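Local coordinates for Ycf48-like protein (Thermosynechococcus elongatus, PDB 5OJ5) that probably assists early photosystem II assembly and the replacement of photodamaged D1, and binds a C-terminal peptide of D1, at residues Lys148-Glu156 with Ile164-Lys172; Arg186-Val197 with His228-Trp239. All coordinates share one frame; numbering follows the deposited sequence. Where two conformers were deposited one is given.

Contact 1: Lys148-Glu156 with Ile164-Lys172; sequences KALGNGSAE and IYRTKDSGK
Ala155 and Thr167 form an antiparallel hydrogen-bonded pair in strands 154-156 and 164-167, whose axes come within 4.7 Å of each other; Thr167 N gives a nearly straight bond to Ala155 O at 2.9 Å, and Thr167 O takes one back from Ala155 N. Next along the ladder, Glu156 and Arg166 make a non-hydrogen-bonded pair, and their side chains run side by side on one face of the sheet. Arg166 starts out with CG anti to its backbone nitrogen (chi1 -170°) and bends at chi3, which brings NH2 to 3.5 Å from Glu156 OE2 in a long salt bridge at the guanidinium edge. The other carboxylate oxygen has its partners in the next blade, Arg190 and Tyr196. On the opposite face the methyls meet, Ala155 CB lying 4.0 Å from Thr167 CG2. Toward the turns, Ser170 N donates to Gly153 O at 2.8 Å, while one water joins Ser154 OG to Asn152 O and Lys168 O. Thr167 OG1 accepts from Asp169 N, an ST turn, and from Gly171 N, and is also hydrogen-bonded to Asn173 O. The two strands are the second and third of a four-stranded antiparallel sheet in sequential order, one blade of the seven-bladed beta-propeller.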
loop_
_atom_site.group_PDB
_atom_site.type_symbol
_atom_site.label_atom_id
_atom_site.label_comp_id
_atom_site.label_asym_id
_atom_site.label_seq_id
_atom_site.Cartn_x
_atom_site.Cartn_y
_atom_site.Cartn_z
ATOM N N LYS A 148 6.827 -0.292 -9.600
ATOM C CA LYS A 148 5.586 -0.361 -10.354
ATOM C C LYS A 148 5.889 -0.930 -11.730
ATOM O O LYS A 148 6.653 -0.327 -12.503
ATOM C CB LYS A 148 4.930 1.018 -10.449
ATOM C CG LYS A 148 3.685 0.983 -11.310
ATOM C CD LYS A 148 2.541 0.225 -10.635
ATOM C CE LYS A 148 1.261 0.248 -11.367
ATOM N NZ LYS A 148 0.229 -0.579 -10.625
ATOM N N ALA A 149 5.268 -2.064 -12.039
ATOM C CA ALA A 149 5.408 -2.686 -13.350
ATOM C C ALA A 149 4.561 -1.923 -14.352
ATOM O O ALA A 149 3.369 -1.701 -14.115
ATOM C CB ALA A 149 4.883 -4.115 -13.297
ATOM N N LEU A 150 5.160 -1.532 -15.480
ATOM C CA LEU A 150 4.428 -0.854 -16.546
ATOM C C LEU A 150 4.172 -1.769 -17.728
ATOM O O LEU A 150 3.488 -1.376 -18.668
ATOM C CB LEU A 150 5.205 0.395 -16.982
ATOM C CG LEU A 150 5.394 1.435 -15.876
ATOM C CD1 LEU A 150 6.349 2.522 -16.316
ATOM C CD2 LEU A 150 4.097 2.000 -15.359
ATOM N N GLY A 151 4.693 -2.997 -17.697
ATOM C CA GLY A 151 4.551 -3.944 -18.778
ATOM C C GLY A 151 5.633 -3.788 -19.820
ATOM O O GLY A 151 6.276 -2.745 -19.959
ATOM N N ASN A 152 5.831 -4.875 -20.553
ATOM C CA ASN A 152 6.659 -4.868 -21.738
ATOM C C ASN A 152 8.041 -4.324 -21.482
ATOM O O ASN A 152 8.564 -3.582 -22.318
ATOM C CB ASN A 152 5.960 -4.116 -22.877
ATOM C CG ASN A 152 4.673 -4.801 -23.294
ATOM O OD1 ASN A 152 4.708 -5.874 -23.870
ATOM N ND2 ASN A 152 3.535 -4.189 -22.987
ATOM N N GLY A 153 8.643 -4.698 -20.335
ATOM C CA GLY A 153 10.005 -4.328 -20.045
ATOM C C GLY A 153 10.187 -3.029 -19.301
ATOM O O GLY A 153 11.331 -2.676 -18.966
ATOM N N SER A 154 9.113 -2.300 -19.014
ATOM C CA SER A 154 9.233 -1.013 -18.350
ATOM C C SER A 154 8.765 -1.104 -16.899
ATOM O O SER A 154 7.828 -1.836 -16.561
ATOM C CB SER A 154 8.389 0.023 -19.090
ATOM O OG SER A 154 8.983 0.428 -20.332
ATOM N N ALA A 155 9.418 -0.311 -16.048
ATOM C CA ALA A 155 9.028 -0.243 -14.639
ATOM C C ALA A 155 9.564 1.057 -14.065
ATOM O O ALA A 155 10.521 1.643 -14.584
ATOM C CB ALA A 155 9.566 -1.421 -13.845
ATOM N N GLU A 156 8.956 1.498 -12.974
ATOM C CA GLU A 156 9.460 2.629 -12.205
ATOM C C GLU A 156 9.711 2.220 -10.780
ATOM O O GLU A 156 8.989 1.417 -10.219
ATOM C CB GLU A 156 8.551 3.768 -12.269
ATOM C CG GLU A 156 7.205 3.624 -11.977
ATOM C CD GLU A 156 6.419 4.826 -12.515
ATOM O OE1 GLU A 156 5.542 5.296 -11.791
ATOM O OE2 GLU A 156 6.677 5.352 -13.637
ATOM N N ILE A 164 13.772 8.658 -7.814
ATOM C CA ILE A 164 12.845 8.020 -8.740
ATOM C C ILE A 164 13.602 7.650 -10.010
ATOM O O ILE A 164 14.287 8.498 -10.595
ATOM C CB ILE A 164 11.667 8.946 -9.096
ATOM C CG1 ILE A 164 10.959 9.428 -7.834
ATOM C CG2 ILE A 164 10.720 8.238 -10.074
ATOM C CD1 ILE A 164 9.768 10.350 -8.104
ATOM N N TYR A 165 13.468 6.399 -10.434
ATOM C CA TYR A 165 14.137 5.851 -11.608
ATOM C C TYR A 165 13.136 5.105 -12.480
ATOM O O TYR A 165 12.152 4.554 -11.989
ATOM C CB TYR A 165 15.222 4.860 -11.195
ATOM C CG TYR A 165 16.294 5.521 -10.398
ATOM C CD1 TYR A 165 17.443 5.994 -11.006
ATOM C CD2 TYR A 165 16.136 5.699 -9.014
ATOM C CE1 TYR A 165 18.402 6.670 -10.269
ATOM C CE2 TYR A 165 17.077 6.342 -8.272
ATOM C CZ TYR A 165 18.199 6.839 -8.916
ATOM O OH TYR A 165 19.131 7.473 -8.153
ATOM N N ARG A 166 13.431 5.036 -13.771
ATOM C CA ARG A 166 12.628 4.253 -14.690
ATOM C C ARG A 166 13.529 3.393 -15.565
ATOM O O ARG A 166 14.610 3.811 -15.966
ATOM C CB ARG A 166 11.751 5.166 -15.584
ATOM C CG ARG A 166 10.670 4.506 -16.434
ATOM C CD ARG A 166 9.849 5.549 -17.240
ATOM N NE ARG A 166 8.839 6.240 -16.414
ATOM C CZ ARG A 166 8.701 7.558 -16.342
ATOM N NH1 ARG A 166 9.532 8.341 -17.024
ATOM N NH2 ARG A 166 7.751 8.094 -15.577
ATOM N N THR A 167 13.092 2.181 -15.855
ATOM C CA THR A 167 13.715 1.324 -16.855
ATOM C C THR A 167 12.721 1.095 -17.978
ATOM O O THR A 167 11.503 1.017 -17.758
ATOM C CB THR A 167 14.175 -0.042 -16.265
ATOM O OG1 THR A 167 14.941 -0.761 -17.234
ATOM C CG2 THR A 167 13.006 -0.916 -15.836
ATOM N N LYS A 168 13.279 0.920 -19.178
ATOM C CA LYS A 168 12.513 0.506 -20.350
ATOM C C LYS A 168 13.069 -0.779 -20.924
ATOM O O LYS A 168 12.580 -1.231 -21.966
ATOM C CB LYS A 168 12.525 1.610 -21.392
ATOM C CG LYS A 168 11.883 2.880 -20.922
ATOM C CD LYS A 168 12.043 3.986 -21.990
ATOM C CE LYS A 168 11.441 5.294 -21.573
ATOM N NZ LYS A 168 11.703 6.339 -22.616
ATOM N N ASP A 169 14.114 -1.352 -20.323
ATOM C CA ASP A 169 14.788 -2.512 -20.905
ATOM C C ASP A 169 14.946 -3.608 -19.861
ATOM O O ASP A 169 16.001 -4.246 -19.731
ATOM C CB ASP A 169 16.108 -2.153 -21.580
ATOM C CG ASP A 169 17.158 -1.546 -20.645
ATOM O OD1 ASP A 169 16.897 -1.304 -19.459
ATOM O OD2 ASP A 169 18.281 -1.308 -21.155
ATOM N N SER A 170 13.883 -3.838 -19.103
ATOM C CA SER A 170 13.812 -4.980 -18.192
ATOM C C SER A 170 14.858 -4.896 -17.092
ATOM O O SER A 170 15.303 -5.905 -16.568
ATOM C CB SER A 170 13.833 -6.324 -18.920
ATOM O OG SER A 170 12.758 -6.420 -19.800
ATOM N N GLY A 171 15.223 -3.679 -16.696
ATOM C CA GLY A 171 16.087 -3.451 -15.565
ATOM C C GLY A 171 17.566 -3.439 -15.887
ATOM O O GLY A 171 18.367 -3.287 -14.959
ATOM N N LYS A 172 17.959 -3.523 -17.170
ATOM C CA LYS A 172 19.374 -3.439 -17.520
ATOM C C LYS A 172 19.905 -2.031 -17.298
ATOM O O LYS A 172 21.034 -1.856 -16.832
ATOM C CB LYS A 172 19.581 -3.870 -18.977
ATOM C CG LYS A 172 21.013 -3.791 -19.440
ATOM C CD LYS A 172 21.153 -4.341 -20.860
ATOM C CE LYS A 172 22.625 -4.516 -21.240
ATOM N NZ LYS A 172 22.902 -4.120 -22.655
HETATM O O HOH W 1 9.853 -1.246 -22.273
#

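Contact 2: Arg186-Val197 with His228-Trp239; sequences RNLNRSPSGEYV and HNMGFTPDGRLW
Phe232 is wedged against the hairpin of Arg186-Val197, and here the packing is dense. Ser191 CB sits over the centre of the ring face, 3.5 Å from the centroid and 8° off the normal, a CH-pi contact; Asn189 O and a water between Arg190 O and Phe232 N lie at the ring edge. Val197 CG1 reaches to 3.7 Å from Phe232 CE2, and its other methyl, CG2, lies against Met230 CB. Strands 187-190 and 228-232 run nearly parallel at 6.3 Å, too far apart to share a backbone ladder: they are the first strands of successive blades of a seven-bladed beta-propeller, and side chains span the gap. Asn189 ND2 donates to Met230 O at 2.8 Å from above the carbonyl plane, as does Asn187 ND2 to His228 O, two residues earlier on both strands. The Asn187 amide also stacks on that of Asn229, their planes 18° apart, and Asn229 ND2 is held by Leu273 O. In contrast to the apolar core, this polar side is joined partly through water, which links Asn189 ND2 to Asn229 ND2. Less certainly, in one of two His228 conformers, water joins Asn187 ND2 to NE2 and Arg186 NE donates to ND1, while Arg186 NH1 is bound to Ser201 O.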
loop_
_atom_site.group_PDB
_atom_site.type_symbol
_atom_site.label_atom_id
_atom_site.label_comp_id
_atom_site.label_asym_id
_atom_site.label_seq_id
_atom_site.Cartn_x
_atom_site.Cartn_y
_atom_site.Cartn_z
ATOM N N ARG A 186 7.598 8.629 5.362
ATOM C CA ARG A 186 6.730 7.900 6.268
ATOM C C ARG A 186 5.720 7.025 5.514
ATOM O O ARG A 186 5.313 5.966 6.000
ATOM C CB ARG A 186 5.979 8.922 7.152
ATOM C CG ARG A 186 5.172 8.320 8.258
ATOM C CD ARG A 186 4.528 9.406 9.055
ATOM N NE ARG A 186 4.037 8.936 10.332
ATOM C CZ ARG A 186 4.654 9.037 11.513
ATOM N NH1 ARG A 186 5.860 9.596 11.689
ATOM N NH2 ARG A 186 4.031 8.540 12.577
ATOM N N ASN A 187 5.299 7.452 4.334
ATOM C CA ASN A 187 4.329 6.734 3.521
ATOM C C ASN A 187 4.449 7.297 2.119
ATOM O O ASN A 187 4.899 8.434 1.935
ATOM C CB ASN A 187 2.892 6.849 4.074
ATOM C CG ASN A 187 2.504 5.680 4.947
ATOM O OD1 ASN A 187 2.711 4.529 4.570
ATOM N ND2 ASN A 187 1.894 5.952 6.094
ATOM N N LEU A 188 4.029 6.491 1.141
ATOM C CA LEU A 188 4.136 6.805 -0.272
ATOM C C LEU A 188 2.968 6.154 -0.983
ATOM O O LEU A 188 2.726 4.964 -0.785
ATOM C CB LEU A 188 5.460 6.228 -0.806
ATOM C CG LEU A 188 5.715 6.341 -2.297
ATOM C CD1 LEU A 188 5.834 7.780 -2.759
ATOM C CD2 LEU A 188 6.969 5.555 -2.681
ATOM N N ASN A 189 2.274 6.899 -1.835
ATOM C CA ASN A 189 1.180 6.327 -2.633
ATOM C C ASN A 189 1.234 6.894 -4.035
ATOM O O ASN A 189 1.746 7.997 -4.270
ATOM C CB ASN A 189 -0.189 6.561 -1.979
ATOM C CG ASN A 189 -0.530 5.470 -1.000
ATOM O OD1 ASN A 189 -0.508 4.293 -1.372
ATOM N ND2 ASN A 189 -0.794 5.818 0.242
ATOM N N ARG A 190 0.667 6.147 -4.973
ATOM C CA ARG A 190 0.700 6.428 -6.400
ATOM C C ARG A 190 -0.710 6.633 -6.951
ATOM O O ARG A 190 -1.656 5.966 -6.510
ATOM C CB ARG A 190 1.359 5.232 -7.119
ATOM C CG ARG A 190 1.655 5.507 -8.577
ATOM C CD ARG A 190 2.263 4.267 -9.219
ATOM N NE ARG A 190 2.878 4.526 -10.515
ATOM C CZ ARG A 190 2.237 4.460 -11.683
ATOM N NH1 ARG A 190 0.939 4.167 -11.735
ATOM N NH2 ARG A 190 2.910 4.727 -12.797
ATOM N N SER A 191 -0.858 7.540 -7.907
ATOM C CA SER A 191 -2.142 7.756 -8.574
ATOM C C SER A 191 -2.196 6.936 -9.878
ATOM O O SER A 191 -1.180 6.495 -10.415
ATOM C CB SER A 191 -2.349 9.223 -8.867
ATOM O OG SER A 191 -1.735 9.550 -10.095
ATOM N N PRO A 192 -3.372 6.844 -10.504
ATOM C CA PRO A 192 -3.496 6.128 -11.796
ATOM C C PRO A 192 -2.681 6.733 -12.897
ATOM O O PRO A 192 -2.317 6.025 -13.845
ATOM C CB PRO A 192 -4.994 6.206 -12.118
ATOM C CG PRO A 192 -5.640 6.253 -10.787
ATOM C CD PRO A 192 -4.670 7.104 -9.885
ATOM N N SER A 193 -2.405 8.011 -12.838
ATOM C CA SER A 193 -1.609 8.630 -13.872
ATOM C C SER A 193 -0.160 8.763 -13.495
ATOM O O SER A 193 0.586 9.495 -14.169
ATOM C CB SER A 193 -2.209 9.941 -14.262
ATOM O OG SER A 193 -2.370 10.652 -13.083
ATOM N N GLY A 194 0.266 8.075 -12.425
ATOM C CA GLY A 194 1.686 8.027 -12.133
ATOM C C GLY A 194 2.186 9.180 -11.310
ATOM O O GLY A 194 3.390 9.392 -11.280
ATOM N N GLU A 195 1.279 9.938 -10.668
ATOM C CA GLU A 195 1.717 10.894 -9.663
ATOM C C GLU A 195 1.963 10.174 -8.350
ATOM O O GLU A 195 1.398 9.108 -8.090
ATOM C CB GLU A 195 0.604 11.910 -9.434
ATOM C CG GLU A 195 0.166 12.507 -10.689
ATOM C CD GLU A 195 -1.296 12.993 -10.672
ATOM O OE1 GLU A 195 -2.307 12.246 -10.282
ATOM O OE2 GLU A 195 -1.422 14.163 -11.129
ATOM N N TYR A 196 2.806 10.766 -7.509
ATOM C CA TYR A 196 3.052 10.218 -6.178
ATOM C C TYR A 196 2.869 11.293 -5.129
ATOM O O TYR A 196 3.084 12.478 -5.377
ATOM C CB TYR A 196 4.483 9.646 -6.091
ATOM C CG TYR A 196 4.721 8.426 -6.949
ATOM C CD1 TYR A 196 4.556 7.148 -6.412
ATOM C CD2 TYR A 196 5.093 8.531 -8.289
ATOM C CE1 TYR A 196 4.818 6.004 -7.152
ATOM C CE2 TYR A 196 5.343 7.370 -9.048
ATOM C CZ TYR A 196 5.219 6.124 -8.467
ATOM O OH TYR A 196 5.501 5.004 -9.225
ATOM N N VAL A 197 2.512 10.820 -3.931
ATOM C CA VAL A 197 2.436 11.661 -2.742
ATOM C C VAL A 197 3.174 10.952 -1.624
ATOM O O VAL A 197 2.989 9.750 -1.404
ATOM C CB VAL A 197 0.977 12.023 -2.386
ATOM C CG1 VAL A 197 0.102 10.816 -2.004
ATOM C CG2 VAL A 197 0.956 13.042 -1.229
ATOM N N HIS A 228 0.035 11.231 8.913
ATOM C CA HIS A 228 0.439 9.843 8.946
ATOM C C HIS A 228 0.496 9.187 7.576
ATOM O O HIS A 228 1.469 8.521 7.234
ATOM C CB HIS A 228 -0.465 8.977 9.805
ATOM C CG HIS A 228 0.056 7.594 9.854
ATOM N ND1 HIS A 228 1.321 7.324 10.337
ATOM C CD2 HIS A 228 -0.395 6.443 9.301
ATOM C CE1 HIS A 228 1.589 6.046 10.170
ATOM N NE2 HIS A 228 0.564 5.487 9.552
ATOM N N ASN A 229 -0.547 9.361 6.761
ATOM C CA ASN A 229 -0.635 8.728 5.449
ATOM C C ASN A 229 -1.444 9.624 4.531
ATOM O O ASN A 229 -2.265 10.410 5.001
ATOM C CB ASN A 229 -1.237 7.311 5.546
ATOM C CG ASN A 229 -0.917 6.419 4.359
ATOM O OD1 ASN A 229 -0.259 6.837 3.391
ATOM N ND2 ASN A 229 -1.372 5.168 4.429
ATOM N N MET A 230 -1.176 9.499 3.233
ATOM C CA MET A 230 -1.906 10.259 2.219
ATOM C C MET A 230 -1.984 9.419 0.967
ATOM O O MET A 230 -1.075 8.617 0.689
ATOM C CB MET A 230 -1.229 11.568 1.846
ATOM C CG MET A 230 -1.208 12.552 2.995
ATOM S SD MET A 230 -0.411 14.124 2.581
ATOM C CE MET A 230 -1.642 14.794 1.489
ATOM N N GLY A 231 -3.026 9.652 0.161
ATOM C CA GLY A 231 -3.189 8.980 -1.113
ATOM C C GLY A 231 -4.173 9.687 -1.978
ATOM O O GLY A 231 -4.557 10.827 -1.696
ATOM N N PHE A 232 -4.572 9.011 -3.049
ATOM C CA PHE A 232 -5.440 9.590 -4.061
ATOM C C PHE A 232 -6.817 8.973 -4.013
ATOM O O PHE A 232 -6.956 7.785 -3.726
ATOM C CB PHE A 232 -4.824 9.372 -5.449
ATOM C CG PHE A 232 -3.486 10.034 -5.598
ATOM C CD1 PHE A 232 -3.407 11.334 -6.043
ATOM C CD2 PHE A 232 -2.300 9.353 -5.278
ATOM C CE1 PHE A 232 -2.169 11.966 -6.161
ATOM C CE2 PHE A 232 -1.064 9.996 -5.400
ATOM C CZ PHE A 232 -1.012 11.273 -5.847
ATOM N N THR A 233 -7.840 9.789 -4.281
ATOM C CA THR A 233 -9.190 9.266 -4.449
ATOM C C THR A 233 -9.405 8.862 -5.896
ATOM O O THR A 233 -8.583 9.191 -6.744
ATOM C CB THR A 233 -10.208 10.341 -4.091
ATOM O OG1 THR A 233 -10.233 11.309 -5.152
ATOM C CG2 THR A 233 -9.914 11.007 -2.754
ATOM N N PRO A 234 -10.506 8.189 -6.239
ATOM C CA PRO A 234 -10.780 7.835 -7.636
ATOM C C PRO A 234 -11.428 8.949 -8.431
ATOM O O PRO A 234 -11.926 8.711 -9.532
ATOM C CB PRO A 234 -11.749 6.646 -7.526
ATOM C CG PRO A 234 -11.931 6.373 -6.123
ATOM C CD PRO A 234 -11.427 7.503 -5.324
ATOM N N ASP A 235 -11.407 10.165 -7.917
ATOM C CA ASP A 235 -11.972 11.302 -8.623
ATOM C C ASP A 235 -11.013 12.480 -8.648
ATOM O O ASP A 235 -11.421 13.602 -8.918
ATOM C CB ASP A 235 -13.327 11.726 -8.072
ATOM C CG ASP A 235 -13.302 11.910 -6.571
ATOM O OD1 ASP A 235 -12.325 12.437 -6.028
ATOM O OD2 ASP A 235 -14.263 11.473 -5.908
ATOM N N GLY A 236 -9.731 12.251 -8.430
ATOM C CA GLY A 236 -8.757 13.295 -8.669
ATOM C C GLY A 236 -8.453 14.167 -7.471
ATOM O O GLY A 236 -7.891 15.258 -7.647
ATOM N N ARG A 237 -8.797 13.737 -6.275
ATOM C CA ARG A 237 -8.477 14.438 -5.038
ATOM C C ARG A 237 -7.427 13.649 -4.265
ATOM O O ARG A 237 -7.086 12.510 -4.608
ATOM C CB ARG A 237 -9.740 14.622 -4.191
ATOM C CG ARG A 237 -10.789 15.542 -4.832
ATOM C CD ARG A 237 -12.049 15.594 -3.968
ATOM N NE ARG A 237 -12.704 14.301 -4.000
ATOM C CZ ARG A 237 -13.345 13.719 -2.982
ATOM N NH1 ARG A 237 -13.455 14.283 -1.776
ATOM N NH2 ARG A 237 -13.867 12.525 -3.178
ATOM N N LEU A 238 -6.931 14.272 -3.205
ATOM C CA LEU A 238 -6.097 13.638 -2.199
ATOM C C LEU A 238 -6.911 13.394 -0.939
ATOM O O LEU A 238 -7.843 14.136 -0.610
ATOM C CB LEU A 238 -4.901 14.506 -1.845
ATOM C CG LEU A 238 -3.820 14.800 -2.908
ATOM C CD1 LEU A 238 -2.869 15.956 -2.465
ATOM C CD2 LEU A 238 -3.042 13.580 -3.163
ATOM N N TRP A 239 -6.483 12.370 -0.193
ATOM C CA TRP A 239 -6.950 12.145 1.164
ATOM C C TRP A 239 -5.742 12.156 2.089
ATOM O O TRP A 239 -4.622 11.863 1.675
ATOM C CB TRP A 239 -7.745 10.824 1.301
ATOM C CG TRP A 239 -7.028 9.579 0.865
ATOM C CD1 TRP A 239 -7.156 8.935 -0.341
ATOM C CD2 TRP A 239 -6.091 8.818 1.629
ATOM N NE1 TRP A 239 -6.369 7.813 -0.373
ATOM C CE2 TRP A 239 -5.695 7.722 0.821
ATOM C CE3 TRP A 239 -5.546 8.930 2.918
ATOM C CZ2 TRP A 239 -4.784 6.763 1.256
ATOM C CZ3 TRP A 239 -4.612 7.974 3.340
ATOM C CH2 TRP A 239 -4.239 6.911 2.505
HETATM O O HOH W 2 0.203 3.877 7.587
HETATM O O HOH W 3 -1.109 3.408 2.164
HETATM O O HOH W 4 -3.181 6.511 -3.659
HETATM O O HOH W 5 1.772 9.067 1.258
#

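Followed from the N terminus, the chain first closes a short loop at contact 1, where Lys148-Glu156 meets Ile164-Lys172 within a single blade. That loop is complete before contact 2 opens, so the two follow in series and neither nest nor cross. Contact 2 spans a longer excursion, through the third and fourth strands of its first blade, 205-209 and 217-220, and ties one blade to the next around the propeller. Their centres lie about 21 Å apart, yet they touch: Glu156 OE1 receives Arg190 NH2 in a salt bridge at 2.9 Å and lies 2.6 Å from Tyr196 OH, probably hydrogen-bonded. Three consecutive blades are thereby linked in sequence.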